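Local structure of AT27789p (Drosophila melanogaster, 5UZM) at residues A[11-16]-A[27-32]; A[57-62]-A[66-71]; A[23-28]-A[41-46]. The protein probably binds mRNA as the fly homologue of hnRNP F/H known as Glorund, and this chain is its second quasi-RNA recognition motif. All coordinates share one frame; numbering follows the deposited sequence. Where two conformers were deposited one is given.

Contact 1 of 3, residues A[11-16]-A[27-32]; sequences VKLRGL and EFFSGL
The phenyl ring of Phe29 meets Leu13 at its edge: the methyl CD2 of Leu13 lies near the ring plane, 3.8 Å from Phe29 CZ. One face of the ring is taken by the preceding residue, which presents its own ring edge, with Phe28 CD2 over the centre of the Phe29 ring and 3.6 Å above its plane. The edge of the Phe59 ring stands against the opposite face, so that Phe29 is held between two ring edges. The second methyl, Leu13 CD1, is 4.1 Å from Phe29 CE2, and the forked end of the leucine thus spans this corner of the ring. Val11 adds a looser, oblique contact, its CG2 standing 4.4 Å from Phe29 CZ. Alternation along strand 10-14 sends Val11 and Leu13 to the side of the sheet covered by helices 22-28 and 62-69 in this RNA recognition motif, whereas Lys12 turns to the other side and forms a salt bridge with Glu90 of helix 88-94. Branched aliphatic residues suit the inner positions, where they meet aromatic carbon and need no polar partner. Phe29 is the first residue to leave helical geometry after helix 22-28, and with CG anti to its carbonyl carbon (chi1 -72°) its ring drops onto the strand. From there a type II turn leads to Leu32, closed by Leu32 N to Phe29 O at 3.0 Å.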
# COMPACT_ATOMS: atom_id res chain seq x y z
N VAL A 11 2.18 -4.39 3.28
CA VAL A 11 2.35 -3.17 4.05
C VAL A 11 1.03 -2.40 4.00
O VAL A 11 0.20 -2.60 3.10
CB VAL A 11 3.50 -2.28 3.54
CG1 VAL A 11 4.83 -3.04 3.49
CG2 VAL A 11 3.15 -1.69 2.18
N LYS A 12 0.82 -1.52 4.98
CA LYS A 12 -0.30 -0.60 5.02
C LYS A 12 0.22 0.82 4.82
O LYS A 12 1.23 1.19 5.42
CB LYS A 12 -1.04 -0.70 6.38
CG LYS A 12 -2.26 0.21 6.48
CD LYS A 12 -3.03 -0.12 7.77
CE LYS A 12 -2.22 0.16 9.02
NZ LYS A 12 -2.98 -0.18 10.29
N LEU A 13 -0.45 1.61 3.98
CA LEU A 13 -0.09 2.99 3.71
C LEU A 13 -1.09 3.94 4.34
O LEU A 13 -2.27 3.61 4.42
CB LEU A 13 -0.07 3.28 2.20
CG LEU A 13 0.72 2.32 1.31
CD1 LEU A 13 0.69 2.83 -0.15
CD2 LEU A 13 2.14 2.11 1.76
N ARG A 14 -0.63 5.09 4.81
CA ARG A 14 -1.50 6.14 5.33
C ARG A 14 -1.02 7.49 4.82
O ARG A 14 0.18 7.70 4.55
CB ARG A 14 -1.50 6.11 6.88
CG ARG A 14 -2.37 7.15 7.53
CD ARG A 14 -2.32 6.93 9.05
NE ARG A 14 -2.60 5.53 9.38
CZ ARG A 14 -2.25 4.94 10.52
NH1 ARG A 14 -1.59 5.62 11.45
NH2 ARG A 14 -2.55 3.67 10.73
N GLY A 15 -1.97 8.39 4.58
CA GLY A 15 -1.65 9.73 4.14
C GLY A 15 -1.78 9.99 2.66
O GLY A 15 -1.28 11.01 2.19
N LEU A 16 -2.41 9.09 1.92
CA LEU A 16 -2.43 9.19 0.47
C LEU A 16 -3.18 10.44 -0.01
O LEU A 16 -4.16 10.88 0.61
CB LEU A 16 -3.09 7.95 -0.11
CG LEU A 16 -2.33 6.64 0.12
CD1 LEU A 16 -3.16 5.40 -0.26
CD2 LEU A 16 -1.04 6.68 -0.72
N GLU A 27 4.44 3.55 -9.01
CA GLU A 27 5.61 4.44 -9.14
C GLU A 27 6.32 4.67 -7.80
O GLU A 27 7.55 4.64 -7.73
CB GLU A 27 5.18 5.77 -9.76
CG GLU A 27 6.30 6.77 -9.79
CD GLU A 27 5.87 8.10 -10.37
OE1 GLU A 27 6.39 9.15 -9.89
OE2 GLU A 27 5.05 8.08 -11.31
N PHE A 28 5.56 4.87 -6.73
CA PHE A 28 6.16 5.05 -5.41
C PHE A 28 6.98 3.83 -5.02
O PHE A 28 8.04 3.97 -4.39
CB PHE A 28 5.03 5.28 -4.41
CG PHE A 28 5.47 5.58 -3.04
CD1 PHE A 28 5.90 6.84 -2.68
CD2 PHE A 28 5.47 4.57 -2.08
CE1 PHE A 28 6.31 7.09 -1.38
CE2 PHE A 28 5.86 4.84 -0.78
CZ PHE A 28 6.30 6.10 -0.44
N PHE A 29 6.54 2.63 -5.39
CA PHE A 29 7.26 1.40 -5.09
C PHE A 29 8.01 0.89 -6.31
O PHE A 29 8.20 -0.32 -6.47
CB PHE A 29 6.25 0.36 -4.54
CG PHE A 29 5.79 0.68 -3.16
CD1 PHE A 29 6.72 0.90 -2.15
CD2 PHE A 29 4.45 0.72 -2.83
CE1 PHE A 29 6.34 1.22 -0.86
CE2 PHE A 29 4.08 0.99 -1.50
CZ PHE A 29 5.02 1.22 -0.51
N SER A 30 8.44 1.80 -7.20
CA SER A 30 9.21 1.40 -8.38
C SER A 30 10.42 0.58 -7.97
O SER A 30 11.16 0.96 -7.06
CB SER A 30 9.65 2.64 -9.15
OG SER A 30 10.41 2.23 -10.30
N GLY A 31 10.65 -0.51 -8.69
CA GLY A 31 11.72 -1.43 -8.34
C GLY A 31 11.31 -2.59 -7.47
O GLY A 31 12.11 -3.51 -7.26
N LEU A 32 10.11 -2.57 -6.91
CA LEU A 32 9.64 -3.66 -6.05
C LEU A 32 8.53 -4.41 -6.76
O LEU A 32 7.77 -3.84 -7.56
CB LEU A 32 9.12 -3.12 -4.73
CG LEU A 32 10.08 -2.10 -4.07
CD1 LEU A 32 9.49 -1.60 -2.78
CD2 LEU A 32 11.48 -2.69 -3.79

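Contact 2 of 3, residues A[57-62]-A[66-71]; sequences VQFESQ and EQALGR
Two small contacts meet here: an apolar one of Phe59, just past strand 54-58, with helix 62-69, and the first turn of that helix, from Gln62 to Glu66. In the apolar one, the methyl of Ala68 lies obliquely against the Phe59 ring, 3.5 Å from Ala68 CB to Phe59 CZ and 3.6 Å to Phe59 CE2. Alanine fits because the small methyl lets the helix come close to the bulky ring. Phe59 has CG beside the backbone N (chi1 -60°), which points the ring from the chain toward the helix, and both residues are buried.

In the first turn of the helix, Glu66 N donates to Gln62 O over 3.1 Å. Just before it, Ser61 occupies the N-cap, its OG accepting from Asp64 N, a task for which a short hydroxyl is well fitted. Above that turn the bent side chains of Gln62 and Glu66 cross, their amide and carboxylate planes 63° apart. Gln62 NE2 comes within 2.8 Å of Glu66 OE2, but the angle is too poor for a hydrogen bond; instead, Glu66 OE2 forms a salt bridge with Arg85 of strand 79-85.

Phe59 also packs on Val11 of strand 10-14, while Leu69 reaches Ile83 and Arg85. Phe59 thus lies between helix 62-69 and strand 10-14, and Leu69 ties the helix to strand 79-85.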
# COMPACT_ATOMS: atom_id res chain seq x y z
N VAL A 57 -0.71 -2.87 0.26
CA VAL A 57 0.05 -3.30 -0.91
C VAL A 57 0.71 -4.63 -0.57
O VAL A 57 1.33 -4.77 0.49
CB VAL A 57 1.10 -2.24 -1.33
CG1 VAL A 57 1.93 -2.74 -2.52
CG2 VAL A 57 0.38 -0.90 -1.65
N GLN A 58 0.55 -5.60 -1.47
CA GLN A 58 1.08 -6.95 -1.33
C GLN A 58 2.25 -7.12 -2.28
O GLN A 58 2.09 -6.89 -3.47
CB GLN A 58 0.03 -7.99 -1.71
CG GLN A 58 -1.17 -7.99 -0.87
CD GLN A 58 -1.97 -9.26 -1.04
OE1 GLN A 58 -3.19 -9.24 -1.15
NE2 GLN A 58 -1.27 -10.39 -1.07
N PHE A 59 3.39 -7.60 -1.77
CA PHE A 59 4.59 -7.84 -2.56
C PHE A 59 4.83 -9.34 -2.75
O PHE A 59 4.26 -10.19 -2.07
CB PHE A 59 5.81 -7.21 -1.89
CG PHE A 59 5.69 -5.72 -1.73
CD1 PHE A 59 6.01 -4.88 -2.80
CD2 PHE A 59 5.23 -5.16 -0.55
CE1 PHE A 59 5.87 -3.50 -2.67
CE2 PHE A 59 5.10 -3.75 -0.41
CZ PHE A 59 5.40 -2.94 -1.49
N GLU A 60 5.77 -9.64 -3.66
CA GLU A 60 6.04 -11.04 -3.97
C GLU A 60 7.03 -11.67 -3.01
O GLU A 60 7.14 -12.90 -2.96
CB GLU A 60 6.57 -11.17 -5.39
CG GLU A 60 6.08 -12.38 -6.09
CD GLU A 60 4.63 -12.25 -6.43
OE1 GLU A 60 4.26 -11.21 -7.01
OE2 GLU A 60 3.85 -13.18 -6.11
N SER A 61 7.79 -10.86 -2.27
CA SER A 61 8.89 -11.39 -1.49
C SER A 61 9.02 -10.61 -0.19
O SER A 61 8.56 -9.47 -0.06
CB SER A 61 10.22 -11.33 -2.26
OG SER A 61 10.72 -10.00 -2.33
N GLN A 62 9.67 -11.25 0.78
CA GLN A 62 9.91 -10.61 2.06
C GLN A 62 10.91 -9.46 1.93
O GLN A 62 10.72 -8.40 2.54
CB GLN A 62 10.40 -11.67 3.06
CG GLN A 62 11.12 -11.13 4.26
CD GLN A 62 10.21 -10.50 5.28
OE1 GLN A 62 8.97 -10.57 5.19
NE2 GLN A 62 10.81 -9.86 6.27
N GLU A 66 10.62 -5.33 3.01
CA GLU A 66 11.53 -4.55 3.83
C GLU A 66 11.99 -3.30 3.10
O GLU A 66 12.10 -2.24 3.71
CB GLU A 66 12.73 -5.40 4.25
CG GLU A 66 12.32 -6.64 5.05
CD GLU A 66 11.95 -6.36 6.50
OE1 GLU A 66 12.24 -5.25 7.03
OE2 GLU A 66 11.40 -7.29 7.13
N GLN A 67 12.22 -3.40 1.78
CA GLN A 67 12.56 -2.20 1.02
C GLN A 67 11.38 -1.22 0.97
O GLN A 67 11.61 -0.01 0.96
CB GLN A 67 12.97 -2.57 -0.40
CG GLN A 67 14.29 -3.38 -0.48
CD GLN A 67 14.62 -3.73 -1.89
OE1 GLN A 67 14.74 -4.89 -2.26
NE2 GLN A 67 14.74 -2.70 -2.72
N ALA A 68 10.15 -1.72 0.95
CA ALA A 68 9.00 -0.80 0.97
C ALA A 68 8.96 -0.05 2.27
O ALA A 68 8.75 1.16 2.30
CB ALA A 68 7.70 -1.57 0.78
N LEU A 69 9.17 -0.76 3.39
CA LEU A 69 9.19 -0.07 4.67
C LEU A 69 10.29 0.99 4.74
O LEU A 69 10.13 2.01 5.42
CB LEU A 69 9.36 -1.10 5.79
CG LEU A 69 8.09 -1.92 5.92
CD1 LEU A 69 8.45 -3.30 6.46
CD2 LEU A 69 7.17 -1.20 6.85
N GLY A 70 11.39 0.77 4.03
CA GLY A 70 12.43 1.78 4.00
C GLY A 70 12.04 3.04 3.26
O GLY A 70 12.76 4.04 3.37
N ARG A 71 10.91 3.05 2.57
CA ARG A 71 10.44 4.26 1.89
C ARG A 71 9.44 5.06 2.74
O ARG A 71 8.83 6.00 2.24
CB ARG A 71 9.83 3.90 0.55
CG ARG A 71 10.92 3.30 -0.36
CD ARG A 71 10.44 3.02 -1.74
NE ARG A 71 11.48 2.21 -2.40
CZ ARG A 71 11.45 1.84 -3.67
NH1 ARG A 71 10.47 2.24 -4.47
NH2 ARG A 71 12.42 1.07 -4.18

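Contact 3 of 3, residues A[23-28]-A[41-46]; sequences QQIEEF and ILFVMD
Ile25 divides its branches between Ile41 and Phe43: with chi1 at -57°, CG1 lies beside its own backbone N and CG2 anti to it, and each branch meets a different partner. Ile41 keeps its outer bond nearly straight (chi2 169°), which carries CD1 out from the strand to the helix. There Ile41 CD1 is 3.9 Å from Ile25 CG2, the two side chains passing each other in opposite directions. The other branch, Ile25 CG1, comes obliquely to the Phe43 ring, 3.9 Å from Phe43 CZ. Phe43 itself starts off to one side of the helix, so it is the length of the aromatic side chain that brings its far end into contact.

A third arm comes from Glu26. Its CG packs on the same methyl, with 3.8 Å to Ile41 CD1, the two chains crossing at about a right angle. The aliphatic part of this exposed glutamate covers the methyl, with OE2 also near it. Ile25, in contrast, is buried, and its beta-branch lets one residue touch Ile41 and Phe43 at once. Leu16 and Val57 also touch it.

The axes of helix segment 23-28 and strand 41-45 make 120° between their N-to-C directions and approach to 10.2 Å, a separation that leaves room for one layer of interdigitating side chains. Strand 41-45 borders the sheet, next to strand 54-58. A first helix packed over one face of an antiparallel sheet, here against its second strand, is typical of the beta-alpha-beta-beta-alpha-beta core of the RNA recognition motif.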
# COMPACT_ATOMS: atom_id res chain seq x y z
N GLN A 23 -1.48 3.73 -10.39
CA GLN A 23 -0.24 4.07 -11.09
C GLN A 23 0.73 4.80 -10.17
O GLN A 23 1.95 4.57 -10.21
CB GLN A 23 -0.55 4.93 -12.32
CG GLN A 23 0.70 5.32 -13.09
CD GLN A 23 0.41 6.21 -14.30
OE1 GLN A 23 -0.71 6.70 -14.47
NE2 GLN A 23 1.40 6.39 -15.15
N GLN A 24 0.21 5.69 -9.31
CA GLN A 24 1.06 6.43 -8.38
C GLN A 24 1.66 5.51 -7.32
O GLN A 24 2.81 5.73 -6.89
CB GLN A 24 0.25 7.53 -7.74
CG GLN A 24 -0.03 8.69 -8.71
CD GLN A 24 -0.86 9.74 -8.04
OE1 GLN A 24 -1.95 9.46 -7.59
NE2 GLN A 24 -0.31 10.93 -7.89
N ILE A 25 0.89 4.53 -6.87
CA ILE A 25 1.43 3.55 -5.91
C ILE A 25 2.53 2.73 -6.57
O ILE A 25 3.58 2.47 -5.97
CB ILE A 25 0.32 2.62 -5.37
CG1 ILE A 25 -0.79 3.45 -4.71
CG2 ILE A 25 0.92 1.55 -4.42
CD1 ILE A 25 -0.29 4.28 -3.67
N GLU A 26 2.28 2.24 -7.78
CA GLU A 26 3.28 1.47 -8.51
C GLU A 26 4.58 2.26 -8.68
O GLU A 26 5.68 1.73 -8.44
CB GLU A 26 2.72 1.05 -9.87
CG GLU A 26 1.55 0.00 -9.74
CD GLU A 26 0.55 -0.00 -10.94
OE1 GLU A 26 0.71 0.79 -11.87
OE2 GLU A 26 -0.43 -0.80 -10.94
N GLU A 27 4.44 3.55 -9.01
CA GLU A 27 5.61 4.44 -9.14
C GLU A 27 6.32 4.67 -7.80
O GLU A 27 7.55 4.64 -7.73
CB GLU A 27 5.18 5.77 -9.76
CG GLU A 27 6.30 6.77 -9.79
CD GLU A 27 5.87 8.10 -10.37
OE1 GLU A 27 6.39 9.15 -9.89
OE2 GLU A 27 5.05 8.08 -11.31
N PHE A 28 5.56 4.87 -6.73
CA PHE A 28 6.16 5.05 -5.41
C PHE A 28 6.98 3.83 -5.02
O PHE A 28 8.04 3.97 -4.39
CB PHE A 28 5.03 5.28 -4.41
CG PHE A 28 5.47 5.58 -3.04
CD1 PHE A 28 5.90 6.84 -2.68
CD2 PHE A 28 5.47 4.57 -2.08
CE1 PHE A 28 6.31 7.09 -1.38
CE2 PHE A 28 5.86 4.84 -0.78
CZ PHE A 28 6.30 6.10 -0.44
N ILE A 41 -2.97 -4.22 -4.84
CA ILE A 41 -3.09 -2.87 -4.28
C ILE A 41 -4.56 -2.70 -3.95
O ILE A 41 -5.41 -2.81 -4.85
CB ILE A 41 -2.66 -1.76 -5.27
CG1 ILE A 41 -1.18 -1.90 -5.70
CG2 ILE A 41 -3.02 -0.36 -4.71
CD1 ILE A 41 -0.78 -0.98 -6.89
N LEU A 42 -4.87 -2.41 -2.69
CA LEU A 42 -6.27 -2.20 -2.28
C LEU A 42 -6.38 -0.90 -1.51
O LEU A 42 -5.66 -0.69 -0.53
CB LEU A 42 -6.77 -3.38 -1.44
CG LEU A 42 -6.98 -4.68 -2.25
CD1 LEU A 42 -7.49 -5.83 -1.39
CD2 LEU A 42 -7.92 -4.48 -3.46
N PHE A 43 -7.25 -0.01 -1.97
CA PHE A 43 -7.53 1.23 -1.27
C PHE A 43 -8.62 1.01 -0.24
O PHE A 43 -9.64 0.35 -0.52
CB PHE A 43 -7.90 2.32 -2.26
CG PHE A 43 -6.79 2.65 -3.23
CD1 PHE A 43 -5.71 3.39 -2.81
CD2 PHE A 43 -6.81 2.19 -4.54
CE1 PHE A 43 -4.64 3.67 -3.65
CE2 PHE A 43 -5.74 2.48 -5.41
CZ PHE A 43 -4.67 3.25 -4.96
N VAL A 44 -8.41 1.53 0.97
CA VAL A 44 -9.39 1.36 2.04
C VAL A 44 -10.50 2.40 1.89
O VAL A 44 -10.25 3.58 1.66
CB VAL A 44 -8.69 1.47 3.41
CG1 VAL A 44 -9.69 1.26 4.55
CG2 VAL A 44 -7.59 0.46 3.53
N MET A 45 -11.76 1.95 2.09
CA MET A 45 -12.94 2.79 1.97
C MET A 45 -13.72 2.77 3.28
O MET A 45 -13.65 1.78 4.02
CB MET A 45 -13.85 2.29 0.83
CG MET A 45 -13.16 2.15 -0.50
SD MET A 45 -12.87 3.74 -1.26
CE MET A 45 -11.25 3.47 -2.01
N ASP A 46 -14.46 3.85 3.55
CA ASP A 46 -15.38 3.88 4.70
C ASP A 46 -16.67 3.14 4.33
O ASP A 46 -16.78 2.54 3.26
CB ASP A 46 -15.63 5.30 5.19
CG ASP A 46 -16.58 6.12 4.33
OD1 ASP A 46 -17.19 5.65 3.34
OD2 ASP A 46 -16.77 7.30 4.70

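All three contacts lie on the face of one antiparallel sheet that is covered by helices 22-28 and 62-69. Contacts 1 and 3 both use helix 22-28, the residue just past its end against strand 10-14 and its middle over strand 41-45; their centres are about 7 Å apart and Ile25 CD1 bridges them, 3.9 Å from Leu13 CD1. Contacts 1 and 2, with centres about 8 Å apart, are joined within the sheet by Val11 N to Val57 O at 2.9 Å, and outside it by Arg71, which bonds to the carbonyls of Phe28 and Ser30. Contacts 2 and 3 lie farther apart, about 14 Å between centres, yet Val57 CG2 still packs on Ile25 CG2 at 3.7 Å.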